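Side-chain contacts in carbonic anhydrase (Porphyridium purpureum, PDB 1DDZ), which probably catalyses the reversible zinc-dependent hydration of carbon dioxide to hydrogencarbonate and a proton, as a beta-class carbonic anhydrase with two zinc sites in one chain: residues N42-A45 / W46-E49; K168-D171 / G172-L176; A290-V293 / F294-E298. One frame throughout, in Å; residues are numbered along the deposited sequence.

Contact 1: residues N42-A45 / W46-E49; sequences NNEA and WRQE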
ATOM      1  N   ASN A  42      13.747   2.086 -33.313  1.00 22.95           N
ATOM      2  CA  ASN A  42      14.000   3.426 -32.804  1.00 19.33           C
ATOM      3  C   ASN A  42      15.150   3.401 -31.827  1.00 17.63           C
ATOM      4  O   ASN A  42      16.002   4.275 -31.845  1.00 17.56           O
ATOM      5  CB  ASN A  42      12.736   4.003 -32.174  1.00 22.35           C
ATOM      6  CG  ASN A  42      11.783   4.538 -33.217  1.00 26.04           C
ATOM      7  OD1 ASN A  42      12.222   5.068 -34.239  1.00 35.29           O
ATOM      8  ND2 ASN A  42      10.487   4.396 -32.987  1.00 29.18           N
ATOM      9  N   ASN A  43      15.185   2.385 -30.981  1.00 12.64           N
ATOM     10  CA  ASN A  43      16.277   2.237 -30.042  1.00 16.79           C
ATOM     11  C   ASN A  43      17.599   2.095 -30.797  1.00 21.10           C
ATOM     12  O   ASN A  43      18.625   2.630 -30.373  1.00 23.80           O
ATOM     13  CB  ASN A  43      16.086   0.989 -29.204  1.00 13.77           C
ATOM     14  CG  ASN A  43      17.334   0.613 -28.451  1.00 16.43           C
ATOM     15  OD1 ASN A  43      17.917  -0.440 -28.678  1.00 17.96           O
ATOM     16  ND2 ASN A  43      17.759   1.474 -27.553  1.00 14.24           N
ATOM     17  N   GLU A  44      17.568   1.364 -31.907  1.00 20.48           N
ATOM     18  CA  GLU A  44      18.756   1.149 -32.704  1.00 22.84           C
ATOM     19  C   GLU A  44      19.213   2.454 -33.345  1.00 27.48           C
ATOM     20  O   GLU A  44      20.392   2.817 -33.270  1.00 30.82           O
ATOM     21  CB  GLU A  44      18.489   0.080 -33.756  1.00 24.67           C
ATOM     22  CG  GLU A  44      19.715  -0.323 -34.571  1.00 29.50           C
ATOM     23  CD  GLU A  44      20.859  -0.883 -33.732  1.00 29.02           C
ATOM     24  OE1 GLU A  44      21.945  -1.101 -34.304  1.00 35.22           O
ATOM     25  OE2 GLU A  44      20.691  -1.109 -32.514  1.00 31.09           O
ATOM     26  N   ALA A  45      18.285   3.169 -33.975  1.00 28.27           N
ATOM     27  CA  ALA A  45      18.603   4.458 -34.587  1.00 25.52           C
ATOM     28  C   ALA A  45      19.318   5.356 -33.557  1.00 26.71           C
ATOM     29  O   ALA A  45      20.327   5.994 -33.854  1.00 29.40           O
ATOM     30  CB  ALA A  45      17.332   5.129 -35.068  1.00 23.05           C
ATOM     31  N   TRP A  46      18.806   5.350 -32.332  1.00 27.33           N
ATOM     32  CA  TRP A  46      19.366   6.132 -31.241  1.00 23.96           C
ATOM     33  C   TRP A  46      20.799   5.706 -30.940  1.00 27.15           C
ATOM     34  O   TRP A  46      21.690   6.552 -30.856  1.00 29.36           O
ATOM     35  CB  TRP A  46      18.495   5.979 -29.992  1.00 18.59           C
ATOM     36  CG  TRP A  46      19.133   6.489 -28.744  1.00 14.30           C
ATOM     37  CD1 TRP A  46      19.358   7.786 -28.419  1.00 14.60           C
ATOM     38  CD2 TRP A  46      19.615   5.706 -27.641  1.00 15.19           C
ATOM     39  NE1 TRP A  46      19.948   7.869 -27.179  1.00 16.49           N
ATOM     40  CE2 TRP A  46      20.115   6.604 -26.677  1.00 16.33           C
ATOM     41  CE3 TRP A  46      19.672   4.328 -27.371  1.00 15.25           C
ATOM     42  CZ2 TRP A  46      20.661   6.177 -25.462  1.00 16.79           C
ATOM     43  CZ3 TRP A  46      20.217   3.907 -26.168  1.00 11.27           C
ATOM     44  CH2 TRP A  46      20.704   4.825 -25.230  1.00 13.74           C
ATOM     45  N   ARG A  47      21.019   4.401 -30.762  1.00 28.96           N
ATOM     46  CA  ARG A  47      22.353   3.873 -30.476  1.00 28.70           C
ATOM     47  C   ARG A  47      23.330   4.308 -31.553  1.00 29.11           C
ATOM     48  O   ARG A  47      24.443   4.732 -31.252  1.00 28.98           O
ATOM     49  CB  ARG A  47      22.349   2.349 -30.437  1.00 28.16           C
ATOM     50  CG  ARG A  47      21.433   1.736 -29.424  1.00 29.77           C
ATOM     51  CD  ARG A  47      21.476   0.238 -29.555  1.00 29.91           C
ATOM     52  NE  ARG A  47      22.808  -0.254 -29.226  1.00 36.40           N
ATOM     53  CZ  ARG A  47      23.674  -0.775 -30.092  1.00 35.28           C
ATOM     54  NH1 ARG A  47      23.362  -0.889 -31.376  1.00 34.45           N
ATOM     55  NH2 ARG A  47      24.867  -1.168 -29.666  1.00 36.31           N
ATOM     56  N   GLN A  48      22.905   4.198 -32.807  1.00 30.13           N
ATOM     57  CA  GLN A  48      23.749   4.577 -33.923  1.00 30.38           C
ATOM     58  C   GLN A  48      24.104   6.040 -33.863  1.00 31.73           C
ATOM     59  O   GLN A  48      25.269   6.391 -33.893  1.00 33.44           O
ATOM     60  CB  GLN A  48      23.087   4.236 -35.256  1.00 30.40           C
ATOM     61  CG  GLN A  48      23.182   2.758 -35.595  1.00 33.15           C
ATOM     62  CD  GLN A  48      24.527   2.150 -35.205  1.00 34.70           C
ATOM     63  OE1 GLN A  48      24.591   1.203 -34.417  1.00 36.26           O
ATOM     64  NE2 GLN A  48      25.602   2.710 -35.723  1.00 36.28           N
ATOM     65  N   GLU A  49      23.099   6.895 -33.732  1.00 33.72           N
ATOM     66  CA  GLU A  49      23.336   8.324 -33.651  1.00 34.68           C
ATOM     67  C   GLU A  49      24.258   8.662 -32.479  1.00 33.07           C
ATOM     68  O   GLU A  49      25.149   9.498 -32.609  1.00 34.86           O
ATOM     69  CB  GLU A  49      22.015   9.085 -33.542  1.00 39.80           C
ATOM     70  CG  GLU A  49      22.156  10.609 -33.637  1.00 48.85           C
ATOM     71  CD  GLU A  49      23.040  11.058 -34.807  1.00 55.60           C
ATOM     72  OE1 GLU A  49      24.179  11.520 -34.549  1.00 55.29           O
ATOM     73  OE2 GLU A  49      22.603  10.944 -35.980  1.00 60.65           O
TER

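Contact 2: residues K168-D171 / G172-L176; sequences KCKD and GDEEL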
ATOM      1  N   LYS A 168      -7.761  31.822  -1.114  1.00 45.11           N
ATOM      2  CA  LYS A 168      -7.164  33.129  -1.331  1.00 49.94           C
ATOM      3  C   LYS A 168      -6.932  33.354  -2.836  1.00 48.37           C
ATOM      4  O   LYS A 168      -7.039  34.479  -3.339  1.00 48.54           O
ATOM      5  CB  LYS A 168      -5.822  33.171  -0.574  1.00 56.30           C
ATOM      6  CG  LYS A 168      -5.181  34.532  -0.462  1.00 62.76           C
ATOM      7  CD  LYS A 168      -6.015  35.493   0.391  1.00 69.56           C
ATOM      8  CE  LYS A 168      -5.399  36.896   0.400  1.00 75.72           C
ATOM      9  NZ  LYS A 168      -6.179  37.904   1.180  1.00 77.35           N
ATOM     10  N   CYS A 169      -6.632  32.265  -3.542  1.00 45.16           N
ATOM     11  CA  CYS A 169      -6.338  32.278  -4.978  1.00 40.68           C
ATOM     12  C   CYS A 169      -7.366  32.918  -5.898  1.00 39.37           C
ATOM     13  O   CYS A 169      -8.554  32.594  -5.858  1.00 36.62           O
ATOM     14  CB  CYS A 169      -5.998  30.869  -5.437  1.00 37.13           C
ATOM     15  SG  CYS A 169      -4.562  30.211  -4.564  1.00 28.50           S
ATOM     16  N   LYS A 170      -6.868  33.770  -6.790  1.00 40.62           N
ATOM     17  CA  LYS A 170      -7.717  34.522  -7.710  1.00 42.45           C
ATOM     18  C   LYS A 170      -8.434  33.779  -8.833  1.00 42.12           C
ATOM     19  O   LYS A 170      -9.492  34.221  -9.293  1.00 41.10           O
ATOM     20  CB  LYS A 170      -6.955  35.735  -8.284  1.00 46.39           C
ATOM     21  CG  LYS A 170      -5.789  35.428  -9.236  1.00 50.31           C
ATOM     22  CD  LYS A 170      -5.182  36.725  -9.788  1.00 51.57           C
ATOM     23  CE  LYS A 170      -3.918  36.484 -10.616  1.00 55.31           C
ATOM     24  NZ  LYS A 170      -4.082  36.682 -12.091  1.00 56.72           N
ATOM     25  N   ASP A 171      -7.843  32.690  -9.315  1.00 38.44           N
ATOM     26  CA  ASP A 171      -8.457  31.935 -10.399  1.00 34.24           C
ATOM     27  C   ASP A 171      -8.004  30.491 -10.411  1.00 32.30           C
ATOM     28  O   ASP A 171      -7.080  30.112  -9.682  1.00 33.64           O
ATOM     29  CB  ASP A 171      -8.183  32.592 -11.761  1.00 32.45           C
ATOM     30  CG  ASP A 171      -6.712  32.875 -11.998  1.00 29.42           C
ATOM     31  OD1 ASP A 171      -5.887  31.956 -11.848  1.00 33.14           O
ATOM     32  OD2 ASP A 171      -6.375  34.027 -12.345  1.00 37.81           O
ATOM     33  N   GLY A 172      -8.635  29.713 -11.283  1.00 28.83           N
ATOM     34  CA  GLY A 172      -8.347  28.301 -11.415  1.00 29.22           C
ATOM     35  C   GLY A 172      -6.886  27.969 -11.597  1.00 30.26           C
ATOM     36  O   GLY A 172      -6.384  27.062 -10.947  1.00 32.79           O
ATOM     37  N   ASP A 173      -6.196  28.710 -12.457  1.00 33.46           N
ATOM     38  CA  ASP A 173      -4.787  28.459 -12.722  1.00 34.55           C
ATOM     39  C   ASP A 173      -3.927  28.786 -11.520  1.00 30.94           C
ATOM     40  O   ASP A 173      -3.063  28.012 -11.142  1.00 32.85           O
ATOM     41  CB  ASP A 173      -4.315  29.224 -13.965  1.00 42.20           C
ATOM     42  CG  ASP A 173      -4.982  28.730 -15.265  1.00 51.80           C
ATOM     43  OD1 ASP A 173      -5.581  27.617 -15.291  1.00 56.39           O
ATOM     44  OD2 ASP A 173      -4.901  29.471 -16.274  1.00 56.79           O
ATOM     45  N   GLU A 174      -4.194  29.912 -10.885  1.00 27.89           N
ATOM     46  CA  GLU A 174      -3.429  30.282  -9.718  1.00 25.48           C
ATOM     47  C   GLU A 174      -3.675  29.250  -8.626  1.00 22.62           C
ATOM     48  O   GLU A 174      -2.760  28.862  -7.912  1.00 24.55           O
ATOM     49  CB  GLU A 174      -3.818  31.677  -9.237  1.00 27.56           C
ATOM     50  CG  GLU A 174      -3.177  32.052  -7.922  1.00 31.21           C
ATOM     51  CD  GLU A 174      -3.163  33.547  -7.658  1.00 36.94           C
ATOM     52  OE1 GLU A 174      -3.942  34.002  -6.787  1.00 32.34           O
ATOM     53  OE2 GLU A 174      -2.349  34.256  -8.305  1.00 38.13           O
ATOM     54  N   GLU A 175      -4.889  28.729  -8.559  1.00 18.22           N
ATOM     55  CA  GLU A 175      -5.212  27.759  -7.531  1.00 17.04           C
ATOM     56  C   GLU A 175      -4.581  26.403  -7.776  1.00 18.35           C
ATOM     57  O   GLU A 175      -4.221  25.703  -6.821  1.00 19.69           O
ATOM     58  CB  GLU A 175      -6.721  27.632  -7.357  1.00 18.76           C
ATOM     59  CG  GLU A 175      -7.128  26.791  -6.167  1.00 21.04           C
ATOM     60  CD  GLU A 175      -8.605  26.890  -5.846  1.00 29.81           C
ATOM     61  OE1 GLU A 175      -9.052  26.193  -4.897  1.00 31.13           O
ATOM     62  OE2 GLU A 175      -9.320  27.659  -6.535  1.00 30.79           O
ATOM     63  N   LEU A 176      -4.437  26.023  -9.045  1.00 18.83           N
ATOM     64  CA  LEU A 176      -3.804  24.746  -9.376  1.00 15.36           C
ATOM     65  C   LEU A 176      -2.316  24.914  -9.048  1.00 16.38           C
ATOM     66  O   LEU A 176      -1.727  24.069  -8.372  1.00 18.84           O
ATOM     67  CB  LEU A 176      -3.993  24.410 -10.861  1.00 17.60           C
ATOM     68  CG  LEU A 176      -4.069  22.942 -11.328  1.00 19.64           C
ATOM     69  CD1 LEU A 176      -3.238  22.750 -12.586  1.00 16.66           C
ATOM     70  CD2 LEU A 176      -3.646  21.960 -10.264  1.00 13.90           C
TER

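Contact 3: residues A290-V293 / F294-E298; sequences ANRV and FVNNE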
ATOM      1  N   ALA A 290      19.408  29.269  -3.827  1.00 24.95           N
ATOM      2  CA  ALA A 290      20.805  29.509  -4.186  1.00 27.06           C
ATOM      3  C   ALA A 290      21.673  28.246  -4.203  1.00 30.72           C
ATOM      4  O   ALA A 290      22.859  28.317  -4.521  1.00 34.18           O
ATOM      5  CB  ALA A 290      21.411  30.552  -3.274  1.00 30.33           C
ATOM      6  N   ASN A 291      21.092  27.108  -3.827  1.00 30.96           N
ATOM      7  CA  ASN A 291      21.793  25.824  -3.814  1.00 31.02           C
ATOM      8  C   ASN A 291      22.276  25.427  -5.223  1.00 26.60           C
ATOM      9  O   ASN A 291      21.724  25.863  -6.232  1.00 27.91           O
ATOM     10  CB  ASN A 291      20.872  24.753  -3.212  1.00 36.87           C
ATOM     11  CG  ASN A 291      21.500  23.373  -3.196  1.00 46.10           C
ATOM     12  OD1 ASN A 291      21.484  22.672  -4.212  1.00 52.29           O
ATOM     13  ND2 ASN A 291      22.065  22.976  -2.056  1.00 52.04           N
ATOM     14  N   ARG A 292      23.312  24.602  -5.288  1.00 25.97           N
ATOM     15  CA  ARG A 292      23.867  24.169  -6.565  1.00 26.99           C
ATOM     16  C   ARG A 292      22.831  23.576  -7.518  1.00 22.94           C
ATOM     17  O   ARG A 292      22.948  23.717  -8.728  1.00 26.01           O
ATOM     18  CB  ARG A 292      25.061  23.222  -6.362  1.00 29.23           C
ATOM     19  CG  ARG A 292      24.722  21.804  -5.968  1.00 38.85           C
ATOM     20  CD  ARG A 292      25.989  21.003  -5.693  1.00 47.71           C
ATOM     21  NE  ARG A 292      26.239  20.861  -4.259  1.00 55.90           N
ATOM     22  CZ  ARG A 292      26.209  19.698  -3.607  1.00 61.13           C
ATOM     23  NH1 ARG A 292      25.946  18.565  -4.264  1.00 61.71           N
ATOM     24  NH2 ARG A 292      26.396  19.668  -2.286  1.00 62.58           N
ATOM     25  N   VAL A 293      21.791  22.970  -6.961  1.00 22.19           N
ATOM     26  CA  VAL A 293      20.695  22.372  -7.735  1.00 20.92           C
ATOM     27  C   VAL A 293      20.116  23.390  -8.716  1.00 20.98           C
ATOM     28  O   VAL A 293      19.854  23.081  -9.896  1.00 18.68           O
ATOM     29  CB  VAL A 293      19.577  21.883  -6.769  1.00 18.52           C
ATOM     30  CG1 VAL A 293      18.206  21.939  -7.426  1.00 20.86           C
ATOM     31  CG2 VAL A 293      19.881  20.479  -6.300  1.00 21.94           C
ATOM     32  N   PHE A 294      19.990  24.621  -8.228  1.00 18.02           N
ATOM     33  CA  PHE A 294      19.428  25.702  -9.018  1.00 18.09           C
ATOM     34  C   PHE A 294      20.440  26.284  -9.984  1.00 14.38           C
ATOM     35  O   PHE A 294      20.134  26.493 -11.162  1.00 19.59           O
ATOM     36  CB  PHE A 294      18.824  26.769  -8.089  1.00 12.33           C
ATOM     37  CG  PHE A 294      17.785  26.213  -7.140  1.00 12.95           C
ATOM     38  CD1 PHE A 294      18.129  25.874  -5.837  1.00  7.50           C
ATOM     39  CD2 PHE A 294      16.468  25.992  -7.570  1.00 11.56           C
ATOM     40  CE1 PHE A 294      17.189  25.314  -4.989  1.00 13.40           C
ATOM     41  CE2 PHE A 294      15.520  25.431  -6.723  1.00  8.09           C
ATOM     42  CZ  PHE A 294      15.873  25.094  -5.434  1.00 11.28           C
ATOM     43  N   VAL A 295      21.680  26.406  -9.540  1.00 13.75           N
ATOM     44  CA  VAL A 295      22.700  26.965 -10.417  1.00 18.51           C
ATOM     45  C   VAL A 295      22.996  26.012 -11.579  1.00 19.68           C
ATOM     46  O   VAL A 295      23.060  26.438 -12.735  1.00 22.62           O
ATOM     47  CB  VAL A 295      23.968  27.434  -9.620  1.00 22.55           C
ATOM     48  CG1 VAL A 295      24.552  26.321  -8.824  1.00 29.68           C
ATOM     49  CG2 VAL A 295      25.014  28.006 -10.550  1.00 24.56           C
ATOM     50  N   ASN A 296      23.039  24.713 -11.291  1.00 19.01           N
ATOM     51  CA  ASN A 296      23.262  23.694 -12.318  1.00 18.82           C
ATOM     52  C   ASN A 296      22.066  23.667 -13.261  1.00 18.80           C
ATOM     53  O   ASN A 296      22.221  23.641 -14.485  1.00 20.14           O
ATOM     54  CB  ASN A 296      23.433  22.335 -11.671  1.00 22.34           C
ATOM     55  CG  ASN A 296      24.675  22.259 -10.837  1.00 26.24           C
ATOM     56  OD1 ASN A 296      25.522  23.139 -10.924  1.00 31.44           O
ATOM     57  ND2 ASN A 296      24.773  21.244  -9.984  1.00 28.89           N
ATOM     58  N   ASN A 297      20.862  23.705 -12.698  1.00 17.92           N
ATOM     59  CA  ASN A 297      19.663  23.730 -13.531  1.00 15.23           C
ATOM     60  C   ASN A 297      19.704  24.930 -14.471  1.00 13.64           C
ATOM     61  O   ASN A 297      19.356  24.821 -15.648  1.00 14.84           O
ATOM     62  CB  ASN A 297      18.401  23.778 -12.665  1.00 14.35           C
ATOM     63  CG  ASN A 297      17.149  24.071 -13.478  1.00 14.12           C
ATOM     64  OD1 ASN A 297      16.716  23.257 -14.298  1.00 14.39           O
ATOM     65  ND2 ASN A 297      16.563  25.237 -13.260  1.00 13.11           N
ATOM     66  N   GLU A 298      20.185  26.063 -13.964  1.00 16.65           N
ATOM     67  CA  GLU A 298      20.294  27.278 -14.764  1.00 18.34           C
ATOM     68  C   GLU A 298      21.287  27.128 -15.909  1.00 20.18           C
ATOM     69  O   GLU A 298      21.004  27.544 -17.024  1.00 21.38           O
ATOM     70  CB  GLU A 298      20.680  28.467 -13.885  1.00 21.33           C
ATOM     71  CG  GLU A 298      20.588  29.835 -14.594  1.00 23.41           C
ATOM     72  CD  GLU A 298      19.183  30.174 -15.098  1.00 28.06           C
ATOM     73  OE1 GLU A 298      19.072  30.894 -16.112  1.00 28.96           O
ATOM     74  OE2 GLU A 298      18.184  29.731 -14.482  1.00 29.70           O
TER

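Contact 1: residues N42-A45 / W46-E49
Asn42 O accepts from Trp46 N at 3.0 Å, one rung of the i to i+4 ladder of alpha-helix 38-53. Next comes Asn43, whose carbonyl takes Arg47 N and whose side chain meets Trp46: ND2 stands 3.4 Å from Trp46 CE3, approaching the indole obliquely. The hydrogen bonds of this amide reach a distant part of the chain and fix its flip: ND2 donates to Ile338 O and Gly473 O, and OD1 accepts from Leu475 N. Trp46 itself is buried, meets Phe58 edge-to-face, and its side chain lies about 11 Å from that of His384, a ligand of the second zinc ion. After Asn43 comes Glu44, which forms an i to i+3 salt bridge: its OE2 lies 2.9 Å from Arg47 NH1, which comes from the syn side, tilted out of the carboxylate plane. The arginine chain is bent at its third torsion (chi3 64°), which turns NH1 back toward Glu44 while NE donates to Asp472 O. The carboxylate meets the guanidinium at its edge, the two planes 23° apart. Glu44 OE1 runs beside Gln48 OE1 at 3.5 Å, a meeting of two acceptors, while the Glu44 carbonyl binds Gln48 N. Ala45 ends the segment. Its carbonyl oxygen receives a nearly straight bond from Glu49 N, 2.9 Å away at 172°, and Glu49 CB lies 3.5 Å from the same oxygen, Ala45 O.

Contact 2: residues K168-D171 / G172-L176
Asp171 N-caps helix 172-193: its OD1 accepts from Glu174 N at 2.8 Å, nearly along the C-O axis of the carboxylate. With CG held between the backbone N and the carbonyl carbon (chi1 52°), the carboxylate swings over the first turn, where its negative charge would probably be stabilised by the helix end. In return Glu174 OE1 accepts from Lys170 N at 2.9 Å, one residue ahead of the cap, so the exchange resembles a capping box without being the classical one. That bond is almost straight (174°), although the N-H reaches OE1 from above the carboxylate plane. The tight side is formed by Cys169 and the two glutamates. Cys169 CB rests 3.8 Å from Glu175 CB, its SG leans on the Glu175 backbone, and Glu174 CG closes in alongside. Glu175 N meanwhile bonds Asp171 O, starting the regular helix. Cys169 and Glu175 are buried, against the second subunit: Tyr238 OH of that subunit hydrogen-bonds Glu175 OE1, and its Gln258 NE2 donates to Cys169 O. The solvent side is the exposed side chain of Lys170, which crosses Glu174 at about a right angle and is held only loosely by charge. Its ammonium group turns to the cap instead of to Glu174: Lys170 NZ makes a long salt bridge of 3.5 Å to Asp171 OD2 and stays 4.8 Å from Glu174 OE2.

Contact 3: residues A290-V293 / F294-E298
Phe294 folds back over the start of helix 292-307, its ring beside the N-cap residue Asn291. From the root outward, Phe294 CB lies 3.6 Å from Asn291 O, the oxygen that also accepts from Phe294 N and, weakly, from Val295 N. CG, anti to its own carbonyl carbon (chi1 -56°), carries the ring toward the start of the helix. CD1 comes next, 3.6 Å from Asn291 O at the ring edge and 4.0 Å from Asn291 CB; CE1 continues along that methylene. One face is taken by Val293, whose CG1 stands 4.1 Å from the ring centroid and 5° off the normal, a CH-pi contact almost exactly over the centre. Asn291 itself is held by an Asx turn: OD1 accepts from Val293 N at 2.8 Å. Farther along, Val295 CG1 packs on the Arg292 backbone, while Arg292 O takes Asn296 N. The apolar side of this first turn faces the sheet that holds strands 69-74 and 208-214, the former ending in Cys74, a ligand of the first zinc ion: Phe294 rests on Gln210 and Val212 of strand 208-214, and Val293 on Tyr69 of strand 69-74 and on Leu85 and Leu221 in loops.

Overall arrangement
None of the three contacts is wholly core; each joins a buried side to an exposed one. Contacts 1 and 3 sit on helices of related sequence: Glu44 with Arg47 in helix 38-53 is echoed by Glu298 with Arg301 in helix 292-307. Contact 3 treats the start of its helix with a cap and aromatic packing, whereas contact 1 lies within the helix and relies on a salt bridge and a bound amide. Side chain to side chain, Trp46 of contact 1 lies about 11 Å from His384 of the second zinc site, and Asn297 of contact 3 about 12 Å from His130 of the first. Contact 2 begins helix 172-193 with charged capping and alone meets the second subunit.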